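BSU-2 beta-lactamase (Bacillus subtilis, PDB 6W5E) probably hydrolyses the beta-lactam ring of penicillin-type antibiotics, as a class D serine-type enzyme linked to antibiotic resistance. Local coordinates at residues 40-45 with 256-261; 48-53 with 240-245; 70-75 with 222-227; 210-215 with 228-233. One frame throughout, in Å; residues are numbered along the deposited sequence.

Interaction 1 (40-45 with 256-261)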
loop_
_atom_site.group_PDB
_atom_site.type_symbol
_atom_site.label_atom_id
_atom_site.label_comp_id
_atom_site.label_asym_id
_atom_site.label_seq_id
_atom_site.Cartn_x
_atom_site.Cartn_y
_atom_site.Cartn_z
ATOM N N ASP A 40 -11.890 -13.003 13.237
ATOM C CA ASP A 40 -11.975 -14.340 12.642
ATOM C C ASP A 40 -13.027 -14.407 11.545
ATOM O O ASP A 40 -12.799 -15.010 10.490
ATOM C CB ASP A 40 -12.361 -15.375 13.699
ATOM C CG ASP A 40 -11.253 -15.690 14.669
ATOM O OD1 ASP A 40 -10.168 -15.082 14.603
ATOM O OD2 ASP A 40 -11.492 -16.563 15.526
ATOM N N ASP A 41 -14.207 -13.827 11.781
ATOM C CA ASP A 41 -15.281 -14.104 10.831
ATOM C C ASP A 41 -15.138 -13.351 9.516
ATOM O O ASP A 41 -15.873 -13.645 8.569
ATOM C CB ASP A 41 -16.687 -13.976 11.444
ATOM C CG ASP A 41 -17.075 -12.560 11.809
ATOM O OD1 ASP A 41 -16.393 -11.584 11.448
ATOM O OD2 ASP A 41 -18.120 -12.435 12.484
ATOM N N GLU A 42 -14.194 -12.421 9.420
ATOM C CA GLU A 42 -13.898 -11.795 8.144
ATOM C C GLU A 42 -13.102 -12.712 7.229
ATOM O O GLU A 42 -13.038 -12.456 6.023
ATOM C CB GLU A 42 -13.086 -10.522 8.361
ATOM C CG GLU A 42 -13.772 -9.472 9.200
ATOM C CD GLU A 42 -14.904 -8.782 8.485
ATOM O OE1 GLU A 42 -14.949 -8.808 7.238
ATOM O OE2 GLU A 42 -15.734 -8.171 9.185
ATOM N N PHE A 43 -12.505 -13.771 7.781
ATOM C CA PHE A 43 -11.616 -14.668 7.056
ATOM C C PHE A 43 -12.076 -16.113 7.115
ATOM O O PHE A 43 -11.283 -17.013 6.818
ATOM C CB PHE A 43 -10.208 -14.609 7.647
ATOM C CG PHE A 43 -9.543 -13.284 7.494
ATOM C CD1 PHE A 43 -8.777 -13.005 6.372
ATOM C CD2 PHE A 43 -9.678 -12.313 8.475
ATOM C CE1 PHE A 43 -8.159 -11.788 6.239
ATOM C CE2 PHE A 43 -9.066 -11.092 8.344
ATOM C CZ PHE A 43 -8.310 -10.829 7.227
ATOM N N LYS A 44 -13.320 -16.368 7.518
ATOM C CA LYS A 44 -13.757 -17.749 7.692
ATOM C C LYS A 44 -13.652 -18.552 6.402
ATOM O O LYS A 44 -13.476 -19.777 6.456
ATOM C CB LYS A 44 -15.176 -17.793 8.259
ATOM C CG LYS A 44 -16.216 -17.144 7.374
ATOM N N ASP A 45 -13.720 -17.889 5.245
ATOM C CA ASP A 45 -13.615 -18.564 3.958
ATOM C C ASP A 45 -12.410 -18.090 3.146
ATOM O O ASP A 45 -12.348 -18.331 1.935
ATOM C CB ASP A 45 -14.909 -18.400 3.158
ATOM C CG ASP A 45 -16.039 -19.267 3.689
ATOM O OD1 ASP A 45 -16.731 -18.839 4.641
ATOM O OD2 ASP A 45 -16.229 -20.382 3.156
ATOM N N VAL A 256 -12.300 -2.550 5.345
ATOM C CA VAL A 256 -13.354 -1.579 5.625
ATOM C C VAL A 256 -14.370 -2.148 6.610
ATOM O O VAL A 256 -14.805 -1.451 7.535
ATOM C CB VAL A 256 -13.991 -1.091 4.311
ATOM C CG1 VAL A 256 -15.260 -0.309 4.589
ATOM C CG2 VAL A 256 -12.978 -0.232 3.539
ATOM N N ASP A 257 -14.752 -3.422 6.437
ATOM C CA ASP A 257 -15.678 -4.030 7.385
ATOM C C ASP A 257 -15.118 -4.002 8.804
ATOM O O ASP A 257 -15.845 -3.663 9.745
ATOM C CB ASP A 257 -16.056 -5.445 6.949
ATOM C CG ASP A 257 -17.453 -5.835 7.400
ATOM O OD1 ASP A 257 -18.424 -5.147 7.022
ATOM O OD2 ASP A 257 -17.583 -6.835 8.132
ATOM N N ILE A 258 -13.835 -4.332 8.981
ATOM C CA ILE A 258 -13.227 -4.322 10.308
ATOM C C ILE A 258 -13.199 -2.912 10.873
ATOM O O ILE A 258 -13.547 -2.686 12.038
ATOM C CB ILE A 258 -11.818 -4.940 10.259
ATOM C CG1 ILE A 258 -11.892 -6.426 9.883
ATOM C CG2 ILE A 258 -11.105 -4.740 11.591
ATOM C CD1 ILE A 258 -10.556 -7.020 9.499
ATOM N N LEU A 259 -12.778 -1.941 10.057
ATOM C CA LEU A 259 -12.654 -0.575 10.557
ATOM C C LEU A 259 -14.010 0.015 10.923
ATOM O O LEU A 259 -14.093 0.848 11.832
ATOM C CB LEU A 259 -11.928 0.309 9.541
ATOM C CG LEU A 259 -10.483 -0.076 9.213
ATOM C CD1 LEU A 259 -9.909 0.872 8.162
ATOM C CD2 LEU A 259 -9.587 -0.118 10.453
ATOM N N LYS A 260 -15.075 -0.408 10.237
ATOM C CA LYS A 260 -16.426 0.000 10.614
ATOM C C LYS A 260 -16.879 -0.696 11.895
ATOM O O LYS A 260 -17.403 -0.051 12.808
ATOM C CB LYS A 260 -17.396 -0.295 9.471
ATOM C CG LYS A 260 -17.296 0.680 8.305
ATOM C CD LYS A 260 -18.261 0.300 7.191
ATOM C CE LYS A 260 -18.339 1.399 6.154
ATOM N NZ LYS A 260 -19.216 1.028 5.011
ATOM N N LYS A 261 -16.670 -2.017 11.983
ATOM C CA LYS A 261 -17.079 -2.769 13.165
ATOM C C LYS A 261 -16.423 -2.236 14.426
ATOM O O LYS A 261 -17.014 -2.309 15.506
ATOM C CB LYS A 261 -16.665 -4.228 13.012
ATOM C CG LYS A 261 -17.571 -5.106 12.204
ATOM C CD LYS A 261 -16.965 -6.499 12.197
ATOM C CE LYS A 261 -17.905 -7.527 11.646
ATOM N NZ LYS A 261 -17.181 -8.811 11.561
#

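Interaction 2 (48-53 with 240-245)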
loop_
_atom_site.group_PDB
_atom_site.type_symbol
_atom_site.label_atom_id
_atom_site.label_comp_id
_atom_site.label_asym_id
_atom_site.label_seq_id
_atom_site.Cartn_x
_atom_site.Cartn_y
_atom_site.Cartn_z
ATOM N N GLY A 48 -5.932 -15.611 4.912
ATOM C CA GLY A 48 -5.532 -14.216 4.983
ATOM C C GLY A 48 -4.966 -13.833 6.330
ATOM O O GLY A 48 -4.986 -14.610 7.288
ATOM N N THR A 49 -4.467 -12.597 6.390
ATOM C CA THR A 49 -3.945 -12.013 7.617
ATOM C C THR A 49 -4.386 -10.556 7.702
ATOM O O THR A 49 -4.646 -9.905 6.686
ATOM C CB THR A 49 -2.417 -12.167 7.693
ATOM O OG1 THR A 49 -1.918 -11.599 8.904
ATOM C CG2 THR A 49 -1.750 -11.480 6.515
ATOM N N PHE A 50 -4.504 -10.059 8.931
ATOM C CA PHE A 50 -4.858 -8.669 9.187
ATOM C C PHE A 50 -4.001 -8.174 10.340
ATOM O O PHE A 50 -3.877 -8.856 11.363
ATOM C CB PHE A 50 -6.340 -8.543 9.573
ATOM C CG PHE A 50 -6.745 -7.154 9.996
ATOM C CD1 PHE A 50 -6.924 -6.151 9.051
ATOM C CD2 PHE A 50 -6.964 -6.858 11.331
ATOM C CE1 PHE A 50 -7.301 -4.887 9.437
ATOM C CE2 PHE A 50 -7.347 -5.585 11.722
ATOM C CZ PHE A 50 -7.519 -4.604 10.778
ATOM N N ILE A 51 -3.422 -6.987 10.170
ATOM C CA ILE A 51 -2.566 -6.365 11.173
ATOM C C ILE A 51 -3.065 -4.951 11.416
ATOM O O ILE A 51 -3.301 -4.207 10.459
ATOM C CB ILE A 51 -1.099 -6.322 10.711
ATOM C CG1 ILE A 51 -0.609 -7.720 10.330
ATOM C CG2 ILE A 51 -0.248 -5.708 11.812
ATOM C CD1 ILE A 51 0.508 -7.709 9.336
ATOM N N LEU A 52 -3.220 -4.577 12.688
ATOM C CA LEU A 52 -3.661 -3.233 13.052
ATOM C C LEU A 52 -2.757 -2.705 14.152
ATOM O O LEU A 52 -2.644 -3.321 15.218
ATOM C CB LEU A 52 -5.124 -3.222 13.504
ATOM C CG LEU A 52 -5.743 -1.830 13.676
ATOM C CD1 LEU A 52 -5.780 -1.083 12.343
ATOM C CD2 LEU A 52 -7.136 -1.934 14.293
ATOM N N HIS A 53 -2.117 -1.568 13.896
ATOM C CA HIS A 53 -1.208 -0.948 14.848
ATOM C C HIS A 53 -1.780 0.374 15.343
ATOM O O HIS A 53 -2.075 1.265 14.542
ATOM C CB HIS A 53 0.168 -0.700 14.233
ATOM C CG HIS A 53 1.127 -0.041 15.174
ATOM N ND1 HIS A 53 1.825 -0.743 16.131
ATOM C CD2 HIS A 53 1.462 1.262 15.339
ATOM C CE1 HIS A 53 2.569 0.094 16.830
ATOM N NE2 HIS A 53 2.366 1.316 16.372
ATOM N N PHE A 240 -2.720 -0.256 9.094
ATOM C CA PHE A 240 -3.274 -1.578 8.814
ATOM C C PHE A 240 -2.628 -2.221 7.592
ATOM O O PHE A 240 -2.195 -1.541 6.648
ATOM C CB PHE A 240 -4.805 -1.542 8.630
ATOM C CG PHE A 240 -5.246 -0.643 7.512
ATOM C CD1 PHE A 240 -5.203 -1.080 6.193
ATOM C CD2 PHE A 240 -5.696 0.642 7.776
ATOM C CE1 PHE A 240 -5.571 -0.239 5.149
ATOM C CE2 PHE A 240 -6.081 1.479 6.737
ATOM C CZ PHE A 240 -6.019 1.034 5.426
ATOM N N VAL A 241 -2.604 -3.554 7.610
ATOM C CA VAL A 241 -2.215 -4.368 6.466
ATOM C C VAL A 241 -3.144 -5.568 6.412
ATOM O O VAL A 241 -3.271 -6.309 7.393
ATOM C CB VAL A 241 -0.757 -4.851 6.589
ATOM C CG1 VAL A 241 -0.450 -5.946 5.574
ATOM C CG2 VAL A 241 0.205 -3.691 6.392
ATOM N N THR A 242 -3.777 -5.772 5.261
ATOM C CA THR A 242 -4.575 -6.957 4.988
ATOM C C THR A 242 -4.014 -7.655 3.761
ATOM O O THR A 242 -3.681 -7.002 2.767
ATOM C CB THR A 242 -6.029 -6.571 4.743
ATOM O OG1 THR A 242 -6.505 -5.862 5.888
ATOM C CG2 THR A 242 -6.897 -7.810 4.509
ATOM N N ASN A 243 -3.892 -8.980 3.841
ATOM C CA ASN A 243 -3.340 -9.765 2.746
ATOM C C ASN A 243 -4.120 -11.070 2.662
ATOM O O ASN A 243 -4.383 -11.696 3.693
ATOM C CB ASN A 243 -1.844 -10.023 3.000
ATOM C CG ASN A 243 -1.286 -11.146 2.167
ATOM O OD1 ASN A 243 -1.259 -12.293 2.607
ATOM N ND2 ASN A 243 -0.827 -10.827 0.960
ATOM N N VAL A 244 -4.512 -11.465 1.444
ATOM C CA VAL A 244 -5.436 -12.578 1.237
ATOM C C VAL A 244 -5.062 -13.354 -0.025
ATOM O O VAL A 244 -4.426 -12.830 -0.946
ATOM C CB VAL A 244 -6.917 -12.113 1.136
ATOM C CG1 VAL A 244 -7.418 -11.553 2.456
ATOM C CG2 VAL A 244 -7.085 -11.094 0.009
ATOM N N ASP A 245 -5.512 -14.613 -0.072
ATOM C CA ASP A 245 -5.457 -15.427 -1.284
ATOM C C ASP A 245 -6.672 -15.151 -2.166
ATOM O O ASP A 245 -7.406 -16.071 -2.544
ATOM C CB ASP A 245 -5.322 -16.922 -0.924
ATOM C CG ASP A 245 -6.621 -17.537 -0.394
ATOM O OD1 ASP A 245 -7.379 -16.837 0.306
ATOM O OD2 ASP A 245 -6.882 -18.734 -0.676
#

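Interaction 3 (70-75 with 222-227)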
loop_
_atom_site.group_PDB
_atom_site.type_symbol
_atom_site.label_atom_id
_atom_site.label_comp_id
_atom_site.label_asym_id
_atom_site.label_seq_id
_atom_site.Cartn_x
_atom_site.Cartn_y
_atom_site.Cartn_z
ATOM N N GLN A 70 4.882 -14.426 6.280
ATOM C CA GLN A 70 5.258 -14.994 4.991
ATOM C C GLN A 70 5.467 -13.876 3.978
ATOM O O GLN A 70 4.539 -13.105 3.693
ATOM C CB GLN A 70 4.189 -15.952 4.482
ATOM C CG GLN A 70 4.052 -17.196 5.317
ATOM C CD GLN A 70 5.298 -18.069 5.296
ATOM O OE1 GLN A 70 5.999 -18.161 4.281
ATOM N NE2 GLN A 70 5.575 -18.724 6.417
ATOM N N ARG A 71 6.673 -13.803 3.418
ATOM C CA ARG A 71 6.954 -12.809 2.393
ATOM C C ARG A 71 6.195 -13.142 1.119
ATOM O O ARG A 71 6.170 -14.294 0.678
ATOM C CB ARG A 71 8.449 -12.740 2.109
ATOM C CG ARG A 71 9.231 -12.066 3.204
ATOM C CD ARG A 71 10.660 -11.857 2.784
ATOM N NE ARG A 71 11.322 -10.927 3.688
ATOM C CZ ARG A 71 12.638 -10.828 3.819
ATOM N NH1 ARG A 71 13.450 -11.613 3.107
ATOM N NH2 ARG A 71 13.141 -9.944 4.665
ATOM N N GLN A 72 5.568 -12.128 0.531
ATOM C CA GLN A 72 4.758 -12.302 -0.663
ATOM C C GLN A 72 5.040 -11.149 -1.614
ATOM O O GLN A 72 5.539 -10.098 -1.208
ATOM C CB GLN A 72 3.272 -12.386 -0.292
ATOM C CG GLN A 72 2.953 -13.609 0.562
ATOM C CD GLN A 72 1.584 -13.545 1.169
ATOM O OE1 GLN A 72 0.581 -13.607 0.460
ATOM N NE2 GLN A 72 1.525 -13.420 2.496
ATOM N N THR A 73 4.718 -11.343 -2.888
ATOM C CA THR A 73 4.982 -10.285 -3.849
ATOM C C THR A 73 4.045 -9.106 -3.576
ATOM O O THR A 73 2.867 -9.303 -3.267
ATOM C CB THR A 73 4.841 -10.815 -5.283
ATOM O OG1 THR A 73 3.522 -11.328 -5.493
ATOM C CG2 THR A 73 5.869 -11.937 -5.547
ATOM N N PRO A 74 4.550 -7.868 -3.624
ATOM C CA PRO A 74 3.745 -6.732 -3.142
ATOM C C PRO A 74 2.688 -6.247 -4.120
ATOM O O PRO A 74 1.740 -5.572 -3.690
ATOM C CB PRO A 74 4.796 -5.639 -2.886
ATOM C CG PRO A 74 5.898 -5.971 -3.845
ATOM C CD PRO A 74 5.947 -7.482 -3.886
ATOM N N GLN A 75 2.824 -6.547 -5.407
ATOM C CA GLN A 75 1.881 -6.051 -6.416
ATOM C C GLN A 75 1.846 -4.524 -6.311
ATOM O O GLN A 75 2.845 -3.889 -5.953
ATOM C CB GLN A 75 0.537 -6.748 -6.269
ATOM C CG GLN A 75 0.609 -8.275 -6.220
ATOM C CD GLN A 75 1.393 -8.877 -7.373
ATOM O OE1 GLN A 75 2.344 -9.629 -7.169
ATOM N NE2 GLN A 75 1.004 -8.536 -8.593
ATOM N N MET A 222 -5.993 -13.358 -9.987
ATOM C CA MET A 222 -6.748 -12.794 -8.868
ATOM C C MET A 222 -6.526 -13.573 -7.574
ATOM O O MET A 222 -7.405 -13.637 -6.714
ATOM C CB MET A 222 -8.243 -12.655 -9.188
ATOM C CG MET A 222 -8.536 -12.003 -10.526
ATOM S SD MET A 222 -8.037 -10.277 -10.527
ATOM C CE MET A 222 -9.199 -9.584 -9.359
ATOM N N GLY A 223 -5.348 -14.166 -7.421
ATOM C CA GLY A 223 -5.094 -15.095 -6.341
ATOM C C GLY A 223 -4.328 -14.542 -5.168
ATOM O O GLY A 223 -4.104 -15.269 -4.193
ATOM N N LEU A 224 -3.894 -13.288 -5.241
ATOM C CA LEU A 224 -3.161 -12.643 -4.164
ATOM C C LEU A 224 -3.661 -11.213 -4.088
ATOM O O LEU A 224 -3.775 -10.540 -5.117
ATOM C CB LEU A 224 -1.663 -12.636 -4.481
ATOM C CG LEU A 224 -0.762 -11.842 -3.544
ATOM C CD1 LEU A 224 -0.844 -12.387 -2.130
ATOM C CD2 LEU A 224 0.665 -11.890 -4.067
ATOM N N GLY A 225 -3.968 -10.753 -2.886
ATOM C CA GLY A 225 -4.578 -9.446 -2.714
ATOM C C GLY A 225 -4.075 -8.759 -1.463
ATOM O O GLY A 225 -3.805 -9.399 -0.440
ATOM N N TRP A 226 -3.970 -7.433 -1.551
ATOM C CA TRP A 226 -3.508 -6.611 -0.447
ATOM C C TRP A 226 -4.381 -5.368 -0.329
ATOM O O TRP A 226 -4.867 -4.836 -1.329
ATOM C CB TRP A 226 -2.123 -6.048 -0.731
ATOM C CG TRP A 226 -0.943 -6.963 -0.845
ATOM C CD1 TRP A 226 -0.469 -7.556 -1.982
ATOM C CD2 TRP A 226 -0.002 -7.273 0.194
ATOM N NE1 TRP A 226 0.689 -8.251 -1.705
ATOM C CE2 TRP A 226 0.996 -8.095 -0.376
ATOM C CE3 TRP A 226 0.086 -6.946 1.554
ATOM C CZ2 TRP A 226 2.071 -8.584 0.363
ATOM C CZ3 TRP A 226 1.155 -7.434 2.290
ATOM C CH2 TRP A 226 2.126 -8.253 1.695
ATOM N N PHE A 227 -4.513 -4.863 0.900
ATOM C CA PHE A 227 -4.950 -3.490 1.133
ATOM C C PHE A 227 -4.178 -2.990 2.344
ATOM O O PHE A 227 -4.271 -3.574 3.428
ATOM C CB PHE A 227 -6.465 -3.385 1.346
ATOM C CG PHE A 227 -6.967 -1.965 1.468
ATOM C CD1 PHE A 227 -6.816 -1.060 0.416
ATOM C CD2 PHE A 227 -7.586 -1.532 2.631
ATOM C CE1 PHE A 227 -7.281 0.242 0.529
ATOM C CE2 PHE A 227 -8.054 -0.230 2.742
ATOM C CZ PHE A 227 -7.903 0.653 1.695
#

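Interaction 4 (210-215 with 228-233)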
loop_
_atom_site.group_PDB
_atom_site.type_symbol
_atom_site.label_atom_id
_atom_site.label_comp_id
_atom_site.label_asym_id
_atom_site.label_seq_id
_atom_site.Cartn_x
_atom_site.Cartn_y
_atom_site.Cartn_z
ATOM N N THR A 210 -10.101 10.058 8.128
ATOM C CA THR A 210 -9.556 9.976 6.778
ATOM C C THR A 210 -8.952 8.594 6.605
ATOM O O THR A 210 -8.117 8.175 7.417
ATOM C CB THR A 210 -8.485 11.054 6.509
ATOM O OG1 THR A 210 -9.039 12.349 6.765
ATOM C CG2 THR A 210 -8.025 11.002 5.061
ATOM N N LEU A 211 -9.381 7.887 5.563
ATOM C CA LEU A 211 -8.867 6.559 5.252
ATOM C C LEU A 211 -7.846 6.691 4.127
ATOM O O LEU A 211 -8.157 7.237 3.058
ATOM C CB LEU A 211 -10.002 5.623 4.837
ATOM C CG LEU A 211 -9.561 4.230 4.376
ATOM C CD1 LEU A 211 -8.916 3.456 5.514
ATOM C CD2 LEU A 211 -10.745 3.466 3.807
ATOM N N TYR A 212 -6.635 6.195 4.371
ATOM C CA TYR A 212 -5.568 6.161 3.383
ATOM C C TYR A 212 -5.260 4.707 3.064
ATOM O O TYR A 212 -5.147 3.881 3.975
ATOM C CB TYR A 212 -4.278 6.769 3.940
ATOM C CG TYR A 212 -4.378 8.180 4.473
ATOM C CD1 TYR A 212 -4.860 8.437 5.753
ATOM C CD2 TYR A 212 -3.931 9.253 3.718
ATOM C CE1 TYR A 212 -4.923 9.737 6.245
ATOM C CE2 TYR A 212 -3.977 10.550 4.207
ATOM C CZ TYR A 212 -4.479 10.787 5.463
ATOM O OH TYR A 212 -4.532 12.080 5.943
ATOM N N GLY A 213 -5.072 4.390 1.785
ATOM C CA GLY A 213 -4.729 3.009 1.506
ATOM C C GLY A 213 -4.387 2.777 0.056
ATOM O O GLY A 213 -4.665 3.603 -0.818
ATOM N N LYS A 214 -3.786 1.612 -0.180
ATOM C CA LYS A 214 -3.424 1.170 -1.519
ATOM C C LYS A 214 -3.731 -0.318 -1.651
ATOM O O LYS A 214 -3.295 -1.114 -0.814
ATOM C CB LYS A 214 -1.931 1.414 -1.788
ATOM C CG LYS A 214 -1.493 1.048 -3.204
ATOM C CD LYS A 214 -2.156 1.945 -4.237
ATOM C CE LYS A 214 -2.002 1.394 -5.653
ATOM N NZ LYS A 214 -3.111 0.436 -5.959
ATOM N N THR A 215 -4.463 -0.690 -2.704
ATOM C CA THR A 215 -4.706 -2.088 -3.021
ATOM C C THR A 215 -3.548 -2.673 -3.834
ATOM O O THR A 215 -2.739 -1.957 -4.439
ATOM C CB THR A 215 -5.984 -2.239 -3.855
ATOM O OG1 THR A 215 -5.890 -1.399 -5.014
ATOM C CG2 THR A 215 -7.220 -1.872 -3.051
ATOM N N VAL A 228 -3.371 -1.949 2.152
ATOM C CA VAL A 228 -2.451 -1.477 3.176
ATOM C C VAL A 228 -2.592 0.028 3.315
ATOM O O VAL A 228 -2.900 0.728 2.348
ATOM C CB VAL A 228 -0.989 -1.883 2.852
ATOM C CG1 VAL A 228 -0.906 -3.388 2.558
ATOM C CG2 VAL A 228 -0.428 -1.091 1.679
ATOM N N GLY A 229 -2.381 0.528 4.523
ATOM C CA GLY A 229 -2.526 1.969 4.693
ATOM C C GLY A 229 -2.678 2.346 6.157
ATOM O O GLY A 229 -2.128 1.693 7.044
ATOM N N PHE A 230 -3.402 3.438 6.380
ATOM C CA PHE A 230 -3.606 3.924 7.731
ATOM C C PHE A 230 -4.885 4.738 7.766
ATOM O O PHE A 230 -5.397 5.169 6.733
ATOM C CB PHE A 230 -2.398 4.701 8.290
ATOM C CG PHE A 230 -1.548 5.366 7.247
ATOM C CD1 PHE A 230 -1.938 6.556 6.653
ATOM C CD2 PHE A 230 -0.340 4.801 6.866
ATOM C CE1 PHE A 230 -1.143 7.160 5.697
ATOM C CE2 PHE A 230 0.458 5.409 5.912
ATOM C CZ PHE A 230 0.050 6.589 5.326
ATOM N N ILE A 231 -5.413 4.923 8.971
ATOM C CA ILE A 231 -6.637 5.690 9.161
ATOM C C ILE A 231 -6.418 6.696 10.275
ATOM O O ILE A 231 -5.894 6.353 11.342
ATOM C CB ILE A 231 -7.872 4.799 9.423
ATOM C CG1 ILE A 231 -9.113 5.669 9.645
ATOM C CG2 ILE A 231 -7.651 3.820 10.603
ATOM C CD1 ILE A 231 -10.404 4.927 9.470
ATOM N N LYS A 232 -6.791 7.943 10.016
ATOM C CA LYS A 232 -6.712 9.001 11.007
ATOM C C LYS A 232 -8.117 9.229 11.536
ATOM O O LYS A 232 -9.051 9.402 10.750
ATOM C CB LYS A 232 -6.175 10.276 10.355
ATOM C CG LYS A 232 -6.229 11.502 11.247
ATOM C CD LYS A 232 -5.466 12.689 10.652
ATOM C CE LYS A 232 -5.513 12.722 9.123
ATOM N NZ LYS A 232 -5.384 14.105 8.564
ATOM N N THR A 233 -8.272 9.168 12.852
ATOM C CA THR A 233 -9.545 9.438 13.513
ATOM C C THR A 233 -9.366 10.560 14.528
ATOM O O THR A 233 -8.264 11.070 14.744
ATOM C CB THR A 233 -10.113 8.198 14.223
ATOM O OG1 THR A 233 -9.466 8.027 15.496
ATOM C CG2 THR A 233 -9.931 6.939 13.383
#

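Interaction 1 (40-45 with 256-261)
Glu42 and Lys261 approach from opposite directions and meet in a hydrogen-bonded salt bridge, with Glu42 OE2 2.9 Å from Lys261 NZ. The ammonium reaches the anti side of that oxygen, 30° out of the carboxylate plane. The lysine chain is extended beyond CG and lays its CE 3.3 Å from Glu42 OE2. The same NZ holds a second acid, Asp41, whose OD1 lies at 2.9 Å. One lysine therefore joins two neighbouring carboxylates of the 3-10 turn.

Glu42 gives more surface to this contact than any other residue. A bend at chi2 (-72°) turns its carboxylate towards the helix. Its CG slides past Ile258, with Glu42 CG 3.6 Å from Ile258 CG1. The apolar half of the glutamate thus lies on the isoleucine, and its charged end lies on the lysine.

Segment 40-45 lies in the loop before strand 48-54, and helix 248-261 packs against the sheet of the serine beta-lactamase fold. The contact joins the two ends of the chain's folded core. Asp257 completes the salt-bridge network, but it has two conformers, and its distances here are doubtful. In one of them its link to Lys261 is long, with Asp257 OD2 4.0 Å from Lys261 NZ. The same Asp257 OD2 lies 2.5 Å from Glu42 OE2.

On the buried side, Ile258 CD1 comes to 4.5 Å from Phe43 CE2, obliquely to the ring. Phe43 also stacks on Tyr63, and both Phe43 and Ile258 touch Phe50 of strand 48-54.

Interaction 2 (48-53 with 240-245)
Asn243 OD1 lies 4.0 Å from Thr49 CG2 and accepts hydrogen bonds from two outside groups, Arg67 NE and Gln72 NE2. The amide oxygen is buried, and these two donors satisfy it. With CG anti to the backbone N (chi1 163°), the amide is carried to Arg67 and Gln72. Asn243 CB rests 3.8 Å from Thr49 CG2. On the threonine, OG1 is bound instead to Tyr63 O.

The backbones beneath are joined by four hydrogen bonds. The shortest runs from Thr49 N to Asn243 O at 2.8 Å, and its return is Asn243 N to Thr49 O. Ile51 and Val241 form the second such pair.

Ile51 and Val241 lie side by side on the face that carries Thr49 and Asn243, with Ile51 CD1 4.2 Å from Val241 CB. The opposite face carries Phe50, Leu52, Phe240 and Thr242. There Thr242 OG1 sits at the edge of the Phe50 ring, 3.2 Å from CD1 and in the ring plane. Its hydrogen bond is with Thr255 OG1 of helix 248-261. Leu52 CD1 lies 3.9 Å from Phe240 CB.

Segments 48-53 and 240-244 run antiparallel, at 179°; their strands are neighbours in the central sheet of the serine beta-lactamase and penicillin-binding protein fold.

Interaction 3 (70-75 with 222-227)
Trp226 has CG anti to its carbonyl carbon (chi1 -66°) and its ring turned to chi2 91°, which carries the indole edge from strand 225-233 to the backbone of the loop 70-75. Leu224 reaches the same loop with CG beside its carbonyl carbon (chi1 172°). This is where the start of an inner strand, 225-233, in the sheet of the serine beta-lactamase fold meets the segment leading to Lys79, seen here N-carboxylated, as is characteristic of class D enzymes.

Trp226 NE1 donates to Thr73 O at 2.9 Å. The carbonyl lies at the indole edge, near the ring plane, which would limit rotation of the ring. Pro74 O comes 3.4 Å from Trp226 CD1, obliquely to the ring. Gln72 CB lies 4.0 Å from Trp226 CZ2.

The two methyls of Leu224 go to different polar side chains. Leu224 CD1 lies 3.2 Å from Gln72 OE1. The amide nitrogen of Gln72 donates to Gln70 O in its own loop, besides its bond to Asn243. A bound malonate, probably from the crystallisation liquor, lies about 3 Å from the leucine side chain at its nearest atoms.

Thr73 OG1 donates to Gln75 OE1 at 2.7 Å, and the same hydroxyl oxygen lies 3.2 Å from Leu224 CD2.

Interaction 4 (210-215 with 228-233)
Tyr212 meets Phe230 from CB outward, across the beta hairpin of strands 209-217 and 225-233. Its CB lies 3.6 Å from Phe230 CD1, and its CG 3.6 Å from Phe230 CE1. The two rings pass each other at an oblique tilt, planes 50° apart. Tyr212 CD1 comes 3.5 Å from Phe230 O, which lies at the edge of the tyrosine ring, in its plane. This same oxygen accepts the backbone N of Tyr212. Further out, Tyr212 CE1 is 4.2 Å from Lys232 CE. At the tip, Tyr212 OH takes a weak hydrogen bond from Lys232 NZ at 3.4 Å.

Phe230 reaches this position with chi1 at 27°, between staggered positions, which suggests some strain in the side chain. It also packs on Leu182 and Ala183 of helix 172-184.

Towards the other end, Lys214 and Thr215 belong to the K-T-G sequence familiar in serine beta-lactamases. Lys214 NZ is bound to Ser124 OG and Thr215 O, and Thr215 OG1 to a malonate ion, probably from the crystallisation liquor, consistent with the active-site pocket.

Between these ends two glycines face each other without side chains. Gly213 CA lies 4.0 Å from Gly229 CA, and Gly213 CA is 3.0 Å from Val228 O.

From the N terminus, residues 40-45 come first and 256-261 last, so interaction 1 closes the longest loop and ties the region before the first strand to the last helix. Interaction 2 lies within it: 48-53 pairs with 240-245 and brings the first strand beside the last. Inside interaction 2 sit both others. Interaction 3 reaches from 70-75 to 222-227, and interaction 4 from 210-215 to 228-233; their segments alternate, so these two cross. Interactions 2, 3 and 4 all reach the one antiparallel sheet. Interaction 1 touches interaction 2 through Phe43 and Ile258, and interaction 4 through Leu259, so the last helix spans several strands.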